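Local coordinates for glycosyl hydrolase family 2, TIM barrel domain protein (Parabacteroides merdae ATCC 43184, PDB 6DXU) that probably hydrolyses beta-glucuronides as a gut bacterial beta-glucuronidase of glycoside hydrolase family 2, at residues D346-E351 / S371-D376; G329-E334 / L511-G516; Q404-L409 / H453-R458. All coordinates share one frame; numbering follows the deposited sequence.

Contact 2 lies among the strands of the TIM barrel domain, joining segments on strands 323-331 and 512-513, while contacts 1 and 3 each pack two of its surrounding helices: 345-357 with 372-381, and 399-416 with 442-459. Along the chain, contact 2 closes a long loop that holds contact 1 and then contact 3. The centres of contacts 1 and 2 lie about 17 Å apart, and the Glu351-Arg332 salt bridge and a probable hydrogen bond from Ser371 to Glu334 make them one continuous buried region tying strand ends to helices. Contact 3, centred about 25 Å from contact 1 and about 23 Å from contact 2, touches neither and is separate helix packing further out.

Contact 1 of 3, residues D346-E351 / S371-D376; sequences DMMRRE and SEIILD
Ser371 receives the thioether end of Met348 while acting as N-cap of helix 372-381. Its OG lies 3.9 Å from Met348 SD and is already engaged within its own segment: it accepts from Ile373 N at 3.1 Å, with a bent N-H...O angle of 142°. No hydrogen bond is found across the contact, and the thioether packs against this capped helix start.

Ile373 comes next, its CB and CG2 set against the sulfur, with CG2 to Met348 SD at 3.8 Å and the two side chains crossing at about a right angle. Its carbonyl O accepts a hydrogen bond from a water, which in turn accepts a weak one from Arg349 NH1, a thin polar bridge beside the apolar contact.

Ile374 works nearer the root of the methionine. With chi1 -62° and chi2 -63°, its CD1 is carried back toward helix 345-357 and rests 3.7 Å from Met348 CB. The chain of Met348 is extended beyond CG, which is how one residue spans all three partners. An alanine in place of Met348 would probably leave the side chains of Ser371 and Ile373 facing a gap where the thioether had filled the interface.

Helix 345-357 follows strand 323-331, and helix 372-381 follows strand 362-364. Ile374 also packs on Arg332 beyond strand 323-331, whereas Leu375 and Glu372 reach His416 of helix 399-416.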
loop_
_atom_site.group_PDB
_atom_site.type_symbol
_atom_site.label_atom_id
_atom_site.label_comp_id
_atom_site.label_asym_id
_atom_site.label_seq_id
_atom_site.Cartn_x
_atom_site.Cartn_y
_atom_site.Cartn_z
ATOM N N ASP D 346 -36.925 16.774 18.990
ATOM C CA ASP D 346 -38.324 17.187 19.084
ATOM C C ASP D 346 -39.131 16.690 17.891
ATOM O O ASP D 346 -40.287 16.275 18.044
ATOM C CB ASP D 346 -38.423 18.705 19.196
ATOM C CG ASP D 346 -38.048 19.207 20.574
ATOM O OD1 ASP D 346 -38.032 18.395 21.522
ATOM O OD2 ASP D 346 -37.771 20.415 20.707
ATOM N N MET D 347 -38.547 16.726 16.691
ATOM C CA MET D 347 -39.257 16.203 15.528
ATOM C C MET D 347 -39.509 14.703 15.665
ATOM O O MET D 347 -40.590 14.210 15.325
ATOM C CB MET D 347 -38.463 16.476 14.258
ATOM C CG MET D 347 -38.300 17.936 13.906
ATOM S SD MET D 347 -37.196 18.009 12.483
ATOM C CE MET D 347 -37.011 19.774 12.305
ATOM N N MET D 348 -38.507 13.956 16.133
ATOM C CA MET D 348 -38.687 12.518 16.322
ATOM C C MET D 348 -39.768 12.210 17.358
ATOM O O MET D 348 -40.586 11.302 17.158
ATOM C CB MET D 348 -37.363 11.878 16.739
ATOM C CG MET D 348 -36.251 12.013 15.688
ATOM S SD MET D 348 -34.775 11.185 16.319
ATOM C CE MET D 348 -33.447 12.096 15.526
ATOM N N ARG D 349 -39.773 12.926 18.486
ATOM C CA ARG D 349 -40.810 12.682 19.498
ATOM C C ARG D 349 -42.203 12.928 18.923
ATOM O O ARG D 349 -43.135 12.145 19.159
ATOM C CB ARG D 349 -40.594 13.579 20.722
ATOM C CG ARG D 349 -39.285 13.367 21.448
ATOM C CD ARG D 349 -39.212 14.105 22.790
ATOM N NE ARG D 349 -39.676 13.220 23.859
ATOM C CZ ARG D 349 -38.932 12.232 24.361
ATOM N NH1 ARG D 349 -37.693 12.023 23.898
ATOM N NH2 ARG D 349 -39.416 11.452 25.320
ATOM N N ARG D 350 -42.367 14.015 18.168
ATOM C CA ARG D 350 -43.676 14.307 17.586
ATOM C C ARG D 350 -44.106 13.205 16.631
ATOM O O ARG D 350 -45.263 12.758 16.666
ATOM C CB ARG D 350 -43.648 15.661 16.871
ATOM C CG ARG D 350 -44.931 15.990 16.111
ATOM C CD ARG D 350 -44.927 17.422 15.623
ATOM N NE ARG D 350 -46.150 17.763 14.897
ATOM C CZ ARG D 350 -46.307 18.877 14.184
ATOM N NH1 ARG D 350 -45.312 19.753 14.096
ATOM N NH2 ARG D 350 -47.454 19.110 13.551
ATOM N N GLU D 351 -43.181 12.736 15.781
ATOM C CA GLU D 351 -43.513 11.692 14.816
ATOM C C GLU D 351 -43.912 10.398 15.512
ATOM O O GLU D 351 -44.886 9.739 15.122
ATOM C CB GLU D 351 -42.332 11.426 13.866
ATOM C CG GLU D 351 -42.741 10.496 12.734
ATOM C CD GLU D 351 -41.650 10.270 11.711
ATOM O OE1 GLU D 351 -40.877 11.214 11.437
ATOM O OE2 GLU D 351 -41.573 9.145 11.180
ATOM N N SER D 371 -31.662 6.260 14.657
ATOM C CA SER D 371 -31.241 6.977 15.857
ATOM C C SER D 371 -31.703 6.267 17.127
ATOM O O SER D 371 -32.846 5.807 17.219
ATOM C CB SER D 371 -31.826 8.391 15.839
ATOM O OG SER D 371 -31.696 8.999 17.104
ATOM N N GLU D 372 -30.826 6.220 18.134
ATOM C CA GLU D 372 -31.231 5.626 19.405
ATOM C C GLU D 372 -32.385 6.384 20.059
ATOM O O GLU D 372 -33.090 5.810 20.891
ATOM C CB GLU D 372 -30.056 5.543 20.384
ATOM C CG GLU D 372 -30.396 4.673 21.622
ATOM C CD GLU D 372 -29.275 3.741 22.051
ATOM O OE1 GLU D 372 -28.093 4.121 21.916
ATOM O OE2 GLU D 372 -29.577 2.618 22.514
ATOM N N ILE D 373 -32.589 7.659 19.719
ATOM C CA ILE D 373 -33.767 8.380 20.203
ATOM C C ILE D 373 -35.042 7.659 19.775
ATOM O O ILE D 373 -35.998 7.531 20.557
ATOM C CB ILE D 373 -33.742 9.837 19.700
ATOM C CG1 ILE D 373 -32.562 10.593 20.323
ATOM C CG2 ILE D 373 -35.073 10.554 20.004
ATOM C CD1 ILE D 373 -32.251 11.909 19.605
ATOM N N ILE D 374 -35.069 7.169 18.533
ATOM C CA ILE D 374 -36.223 6.424 18.038
ATOM C C ILE D 374 -36.415 5.145 18.846
ATOM O O ILE D 374 -37.530 4.815 19.266
ATOM C CB ILE D 374 -36.062 6.111 16.541
ATOM C CG1 ILE D 374 -35.983 7.397 15.708
ATOM C CG2 ILE D 374 -37.217 5.211 16.053
ATOM C CD1 ILE D 374 -37.263 8.263 15.776
ATOM N N LEU D 375 -35.329 4.406 19.086
ATOM C CA LEU D 375 -35.468 3.161 19.839
ATOM C C LEU D 375 -35.953 3.424 21.254
ATOM O O LEU D 375 -36.787 2.677 21.778
ATOM C CB LEU D 375 -34.143 2.395 19.861
ATOM C CG LEU D 375 -34.226 1.840 18.448
ATOM C CD1 LEU D 375 -33.282 2.534 17.497
ATOM C CD2 LEU D 375 -34.193 0.324 18.399
ATOM N N ASP D 376 -35.413 4.457 21.902
ATOM C CA ASP D 376 -35.893 4.810 23.230
ATOM C C ASP D 376 -37.380 5.145 23.200
ATOM O O ASP D 376 -38.121 4.812 24.135
ATOM C CB ASP D 376 -35.096 5.986 23.799
ATOM C CG ASP D 376 -33.724 5.596 24.331
ATOM O OD1 ASP D 376 -33.458 4.408 24.621
ATOM O OD2 ASP D 376 -32.908 6.523 24.507
HETATM O O HOH W 1 -35.917 9.233 23.133
#

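Contact 2 of 3, residues G329-E334 / L511-G516; sequences GTHRHE and LHVEWG
Within the TIM barrel of this family 2 glycosidase, His331 and the pair Val513-Glu514 meet across strand 587-589, which lies between strands 323-331 and 512-513 and runs parallel to both. Ala589 of that middle strand touches both His331 and Val513, and the CA atoms of His331 and Glu514 stand 8.0 Å apart.

The imidazole bridges this separation with its edge. CE1 of His331 comes 3.5 Å from Glu514 N, close to the ring plane, yet no hydrogen bond forms there. NE2 of His331 lies 3.8 Å from Val513 CB, and the same nitrogen is 3.8 Å from Glu514 CG. With CG beside the backbone N (chi1 -62°), His331 sends its ring toward the turn of chain leaving strand 512-513. The bond from ND1 to Tyr590 O helps to fix the ring's rotation.

Glu514 crosses the histidine at about a right angle, and its carboxylate plane stands 89° from the ring. The polar ends do not meet: OE2 of Glu514 is 4.7 Å from His331 NE2 and instead forms a salt bridge with Arg364 of strand 362-364. Nearby, Trp515 CD1 lies over one face of the His512 ring, 3.8 Å above its plane and offset toward the rim, while His512 NE2 makes a weak bond to Glu514 O.

Buried histidine, glutamate and arginine side chains gathered at the carboxyl ends of parallel strands are consistent with the glycosidase TIM barrel, whose sugar pocket opens at that end.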
loop_
_atom_site.group_PDB
_atom_site.type_symbol
_atom_site.label_atom_id
_atom_site.label_comp_id
_atom_site.label_asym_id
_atom_site.label_seq_id
_atom_site.Cartn_x
_atom_site.Cartn_y
_atom_site.Cartn_z
ATOM N N GLY D 329 -48.566 -2.565 12.126
ATOM C CA GLY D 329 -47.265 -1.986 11.882
ATOM C C GLY D 329 -47.193 -0.861 10.874
ATOM O O GLY D 329 -48.107 -0.654 10.072
ATOM N N THR D 330 -46.083 -0.131 10.912
ATOM C CA THR D 330 -45.768 0.847 9.888
ATOM C C THR D 330 -44.259 0.785 9.659
ATOM O O THR D 330 -43.571 -0.113 10.161
ATOM C CB THR D 330 -46.285 2.238 10.291
ATOM O OG1 THR D 330 -46.131 3.150 9.195
ATOM C CG2 THR D 330 -45.545 2.770 11.510
ATOM N N HIS D 331 -43.751 1.712 8.861
ATOM C CA HIS D 331 -42.318 1.901 8.658
ATOM C C HIS D 331 -42.011 3.380 8.771
ATOM O O HIS D 331 -42.903 4.228 8.691
ATOM C CB HIS D 331 -41.817 1.459 7.280
ATOM C CG HIS D 331 -41.981 0.005 6.967
ATOM N ND1 HIS D 331 -43.198 -0.567 6.668
ATOM C CD2 HIS D 331 -41.053 -0.969 6.791
ATOM C CE1 HIS D 331 -43.017 -1.842 6.360
ATOM N NE2 HIS D 331 -41.724 -2.111 6.425
ATOM N N ARG D 332 -40.726 3.696 8.884
ATOM C CA ARG D 332 -40.335 5.087 8.753
ATOM C C ARG D 332 -38.933 5.160 8.165
ATOM O O ARG D 332 -38.114 4.255 8.351
ATOM C CB ARG D 332 -40.408 5.828 10.098
ATOM C CG ARG D 332 -39.247 5.558 11.040
ATOM C CD ARG D 332 -39.362 6.347 12.345
ATOM N NE ARG D 332 -39.294 7.807 12.164
ATOM C CZ ARG D 332 -38.167 8.524 12.142
ATOM N NH1 ARG D 332 -36.976 7.936 12.269
ATOM N NH2 ARG D 332 -38.227 9.846 12.004
ATOM N N HIS D 333 -38.698 6.221 7.405
ATOM C CA HIS D 333 -37.362 6.652 7.026
ATOM C C HIS D 333 -36.955 7.846 7.886
ATOM O O HIS D 333 -37.804 8.606 8.375
ATOM C CB HIS D 333 -37.307 7.031 5.540
ATOM C CG HIS D 333 -36.942 5.892 4.638
ATOM N ND1 HIS D 333 -35.712 5.269 4.686
ATOM C CD2 HIS D 333 -37.640 5.274 3.655
ATOM C CE1 HIS D 333 -35.670 4.315 3.771
ATOM N NE2 HIS D 333 -36.828 4.296 3.133
ATOM N N GLU D 334 -35.650 7.997 8.093
ATOM C CA GLU D 334 -35.125 9.205 8.726
ATOM C C GLU D 334 -35.044 10.262 7.642
ATOM O O GLU D 334 -34.040 10.389 6.933
ATOM C CB GLU D 334 -33.769 8.959 9.372
ATOM C CG GLU D 334 -33.824 8.019 10.545
ATOM C CD GLU D 334 -32.511 7.979 11.316
ATOM O OE1 GLU D 334 -32.510 7.461 12.443
ATOM O OE2 GLU D 334 -31.495 8.509 10.821
ATOM N N LEU D 511 -44.496 -12.914 8.190
ATOM C CA LEU D 511 -44.792 -11.576 8.690
ATOM C C LEU D 511 -44.747 -10.645 7.492
ATOM O O LEU D 511 -43.726 -10.582 6.813
ATOM C CB LEU D 511 -43.779 -11.143 9.757
ATOM C CG LEU D 511 -43.881 -9.699 10.232
ATOM C CD1 LEU D 511 -45.293 -9.407 10.673
ATOM C CD2 LEU D 511 -42.923 -9.447 11.389
ATOM N N HIS D 512 -45.847 -9.952 7.214
ATOM C CA HIS D 512 -45.998 -9.216 5.961
ATOM C C HIS D 512 -45.541 -7.771 6.169
ATOM O O HIS D 512 -46.243 -6.985 6.802
ATOM C CB HIS D 512 -47.455 -9.287 5.510
ATOM C CG HIS D 512 -47.782 -8.432 4.324
ATOM N ND1 HIS D 512 -49.081 -8.156 3.950
ATOM C CD2 HIS D 512 -46.987 -7.811 3.418
ATOM C CE1 HIS D 512 -49.071 -7.390 2.872
ATOM N NE2 HIS D 512 -47.811 -7.175 2.522
ATOM N N VAL D 513 -44.380 -7.394 5.643
ATOM C CA VAL D 513 -43.955 -5.999 5.732
ATOM C C VAL D 513 -43.951 -5.367 4.342
ATOM O O VAL D 513 -43.400 -5.932 3.390
ATOM C CB VAL D 513 -42.596 -5.829 6.435
ATOM C CG1 VAL D 513 -42.747 -6.126 7.938
ATOM C CG2 VAL D 513 -41.519 -6.679 5.791
ATOM N N GLU D 514 -44.571 -4.182 4.254
ATOM C CA GLU D 514 -44.739 -3.309 3.091
ATOM C C GLU D 514 -46.017 -3.637 2.344
ATOM O O GLU D 514 -46.166 -4.715 1.764
ATOM C CB GLU D 514 -43.542 -3.332 2.120
ATOM C CG GLU D 514 -42.223 -2.928 2.783
ATOM C CD GLU D 514 -41.116 -2.637 1.783
ATOM O OE1 GLU D 514 -41.436 -2.302 0.619
ATOM O OE2 GLU D 514 -39.932 -2.735 2.171
ATOM N N TRP D 515 -46.943 -2.685 2.373
ATOM C CA TRP D 515 -48.131 -2.672 1.535
ATOM C C TRP D 515 -48.649 -1.246 1.563
ATOM O O TRP D 515 -48.206 -0.429 2.376
ATOM C CB TRP D 515 -49.194 -3.678 2.007
ATOM C CG TRP D 515 -49.703 -3.498 3.439
ATOM C CD1 TRP D 515 -49.139 -4.008 4.581
ATOM C CD2 TRP D 515 -50.877 -2.769 3.865
ATOM N NE1 TRP D 515 -49.888 -3.645 5.686
ATOM C CE2 TRP D 515 -50.960 -2.892 5.271
ATOM C CE3 TRP D 515 -51.868 -2.043 3.188
ATOM C CZ2 TRP D 515 -51.985 -2.294 6.019
ATOM C CZ3 TRP D 515 -52.888 -1.450 3.931
ATOM C CH2 TRP D 515 -52.938 -1.582 5.334
ATOM N N GLY D 516 -49.589 -0.955 0.667
ATOM C CA GLY D 516 -50.194 0.369 0.625
ATOM C C GLY D 516 -50.368 0.925 -0.773
ATOM O O GLY D 516 -50.518 0.160 -1.734
#

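Contact 3 of 3, residues Q404-L409 / H453-R458; sequences QARRML and HDMAHR
Arg406, Leu409, Met455 and Ala456 form a helix-to-helix packing contact in the outer layer of the TIM barrel, between helices 399-416 and 442-459. Strand 422-429 comes between these helices in the chain, so the two run in similar directions: the segments' axes differ by 25° and approach to 10.6 Å. No hydrogen bond crosses the interface; the packing is mainly apolar.

On the inner side, Leu409 points toward its neighbour and brings CD2 to 4.5 Å from Ala456 CB, the same methyl standing 4.3 Å from Met455 SD. Leu427 of strand 422-429 and Leu452 of the partner helix also touch Leu409, so this half of the contact continues into the layer between helices and barrel.

Nearer the surface, the aliphatic stem of Arg406 does the packing while its polar end serves elsewhere, with NE in a salt bridge to Glu451. Elsewhere on helix 442-459, Arg458 forms a salt bridge with the carboxylate of Asp264 of the second subunit, and the Asp454 carboxylate accepts from the backbone N of that same Asp264.

Met455 leaves its helix with CG anti to the backbone N (chi1 -178°) and runs straight to its sulfur, which sits 3.7 Å from Arg406 O. A bend at chi3, -24°, then turns the terminal methyl across the arginine stem, where Met455 CE rests 3.6 Å from Arg406 CG.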
loop_
_atom_site.group_PDB
_atom_site.type_symbol
_atom_site.label_atom_id
_atom_site.label_comp_id
_atom_site.label_asym_id
_atom_site.label_seq_id
_atom_site.Cartn_x
_atom_site.Cartn_y
_atom_site.Cartn_z
ATOM N N GLN D 404 -18.224 -4.584 5.598
ATOM C CA GLN D 404 -19.128 -3.534 6.056
ATOM C C GLN D 404 -20.447 -4.111 6.551
ATOM O O GLN D 404 -20.969 -3.678 7.586
ATOM C CB GLN D 404 -19.394 -2.515 4.943
ATOM C CG GLN D 404 -20.359 -1.422 5.413
ATOM C CD GLN D 404 -20.943 -0.580 4.290
ATOM O OE1 GLN D 404 -20.698 -0.827 3.108
ATOM N NE2 GLN D 404 -21.735 0.418 4.664
ATOM N N ALA D 405 -21.025 -5.065 5.812
ATOM C CA ALA D 405 -22.303 -5.630 6.232
ATOM C C ALA D 405 -22.187 -6.332 7.583
ATOM O O ALA D 405 -23.033 -6.138 8.467
ATOM C CB ALA D 405 -22.835 -6.590 5.167
ATOM N N ARG D 406 -21.156 -7.169 7.754
ATOM C CA ARG D 406 -20.936 -7.840 9.033
ATOM C C ARG D 406 -20.788 -6.831 10.161
ATOM O O ARG D 406 -21.337 -7.010 11.258
ATOM C CB ARG D 406 -19.673 -8.714 8.967
ATOM C CG ARG D 406 -19.753 -9.902 8.019
ATOM C CD ARG D 406 -18.463 -10.761 8.100
ATOM N NE ARG D 406 -18.368 -11.697 6.980
ATOM C CZ ARG D 406 -17.493 -11.599 5.972
ATOM N NH1 ARG D 406 -16.602 -10.615 5.941
ATOM N NH2 ARG D 406 -17.504 -12.500 4.992
ATOM N N ARG D 407 -19.999 -5.785 9.916
ATOM C CA ARG D 407 -19.737 -4.782 10.943
ATOM C C ARG D 407 -21.009 -4.049 11.335
ATOM O O ARG D 407 -21.246 -3.792 12.522
ATOM C CB ARG D 407 -18.685 -3.797 10.438
ATOM C CG ARG D 407 -18.346 -2.690 11.423
ATOM C CD ARG D 407 -17.194 -1.826 10.884
ATOM N NE ARG D 407 -17.572 -1.074 9.679
ATOM C CZ ARG D 407 -17.059 -1.277 8.465
ATOM N NH1 ARG D 407 -16.129 -2.207 8.275
ATOM N NH2 ARG D 407 -17.460 -0.532 7.437
ATOM N N MET D 408 -21.825 -3.668 10.348
ATOM C CA MET D 408 -23.048 -2.951 10.679
ATOM C C MET D 408 -24.060 -3.853 11.370
ATOM O O MET D 408 -24.837 -3.375 12.201
ATOM C CB MET D 408 -23.644 -2.322 9.426
ATOM C CG MET D 408 -22.744 -1.220 8.846
ATOM S SD MET D 408 -23.521 -0.312 7.496
ATOM C CE MET D 408 -24.519 0.892 8.396
ATOM N N LEU D 409 -24.090 -5.142 11.032
ATOM C CA LEU D 409 -24.969 -6.050 11.758
ATOM C C LEU D 409 -24.528 -6.175 13.208
ATOM O O LEU D 409 -25.344 -6.050 14.135
ATOM C CB LEU D 409 -24.999 -7.419 11.074
ATOM C CG LEU D 409 -25.820 -8.520 11.762
ATOM C CD1 LEU D 409 -27.305 -8.135 11.904
ATOM C CD2 LEU D 409 -25.684 -9.852 11.035
ATOM N N HIS D 453 -27.022 -14.461 9.265
ATOM C CA HIS D 453 -27.960 -15.119 10.179
ATOM C C HIS D 453 -27.218 -15.786 11.330
ATOM O O HIS D 453 -27.617 -15.673 12.499
ATOM C CB HIS D 453 -28.795 -16.152 9.410
ATOM C CG HIS D 453 -29.625 -17.045 10.288
ATOM N ND1 HIS D 453 -30.891 -16.701 10.712
ATOM C CD2 HIS D 453 -29.378 -18.275 10.805
ATOM C CE1 HIS D 453 -31.386 -17.673 11.463
ATOM N NE2 HIS D 453 -30.488 -18.642 11.536
ATOM N N ASP D 454 -26.145 -16.513 11.010
ATOM C CA ASP D 454 -25.396 -17.196 12.055
ATOM C C ASP D 454 -24.775 -16.195 13.015
ATOM O O ASP D 454 -24.735 -16.427 14.226
ATOM C CB ASP D 454 -24.308 -18.080 11.438
ATOM C CG ASP D 454 -24.877 -19.284 10.706
ATOM O OD1 ASP D 454 -26.057 -19.621 10.944
ATOM O OD2 ASP D 454 -24.138 -19.894 9.903
ATOM N N MET D 455 -24.278 -15.072 12.492
ATOM C CA MET D 455 -23.687 -14.061 13.365
ATOM C C MET D 455 -24.731 -13.452 14.295
ATOM O O MET D 455 -24.459 -13.239 15.482
ATOM C CB MET D 455 -23.009 -12.967 12.528
ATOM C CG MET D 455 -22.311 -11.884 13.361
ATOM S SD MET D 455 -21.605 -10.555 12.332
ATOM C CE MET D 455 -21.424 -11.460 10.815
ATOM N N ALA D 456 -25.924 -13.144 13.774
ATOM C CA ALA D 456 -26.977 -12.589 14.628
ATOM C C ALA D 456 -27.304 -13.525 15.783
ATOM O O ALA D 456 -27.433 -13.086 16.933
ATOM C CB ALA D 456 -28.235 -12.306 13.810
ATOM N N HIS D 457 -27.443 -14.821 15.494
ATOM C CA HIS D 457 -27.757 -15.779 16.551
ATOM C C HIS D 457 -26.581 -15.996 17.484
ATOM O O HIS D 457 -26.789 -16.239 18.682
ATOM C CB HIS D 457 -28.257 -17.088 15.933
ATOM C CG HIS D 457 -29.709 -17.038 15.567
ATOM N ND1 HIS D 457 -30.712 -17.209 16.499
ATOM C CD2 HIS D 457 -30.328 -16.719 14.405
ATOM C CE1 HIS D 457 -31.887 -17.052 15.914
ATOM N NE2 HIS D 457 -31.681 -16.753 14.644
ATOM N N ARG D 458 -25.350 -15.894 16.963
ATOM C CA ARG D 458 -24.177 -15.952 17.823
ATOM C C ARG D 458 -24.177 -14.770 18.787
ATOM O O ARG D 458 -23.925 -14.936 19.983
ATOM C CB ARG D 458 -22.906 -15.957 16.954
ATOM C CG ARG D 458 -21.978 -17.169 17.060
ATOM C CD ARG D 458 -21.299 -17.621 15.720
ATOM N NE ARG D 458 -21.192 -16.645 14.620
ATOM C CZ ARG D 458 -21.224 -16.992 13.327
ATOM N NH1 ARG D 458 -21.369 -18.274 13.006
ATOM N NH2 ARG D 458 -21.099 -16.085 12.351
#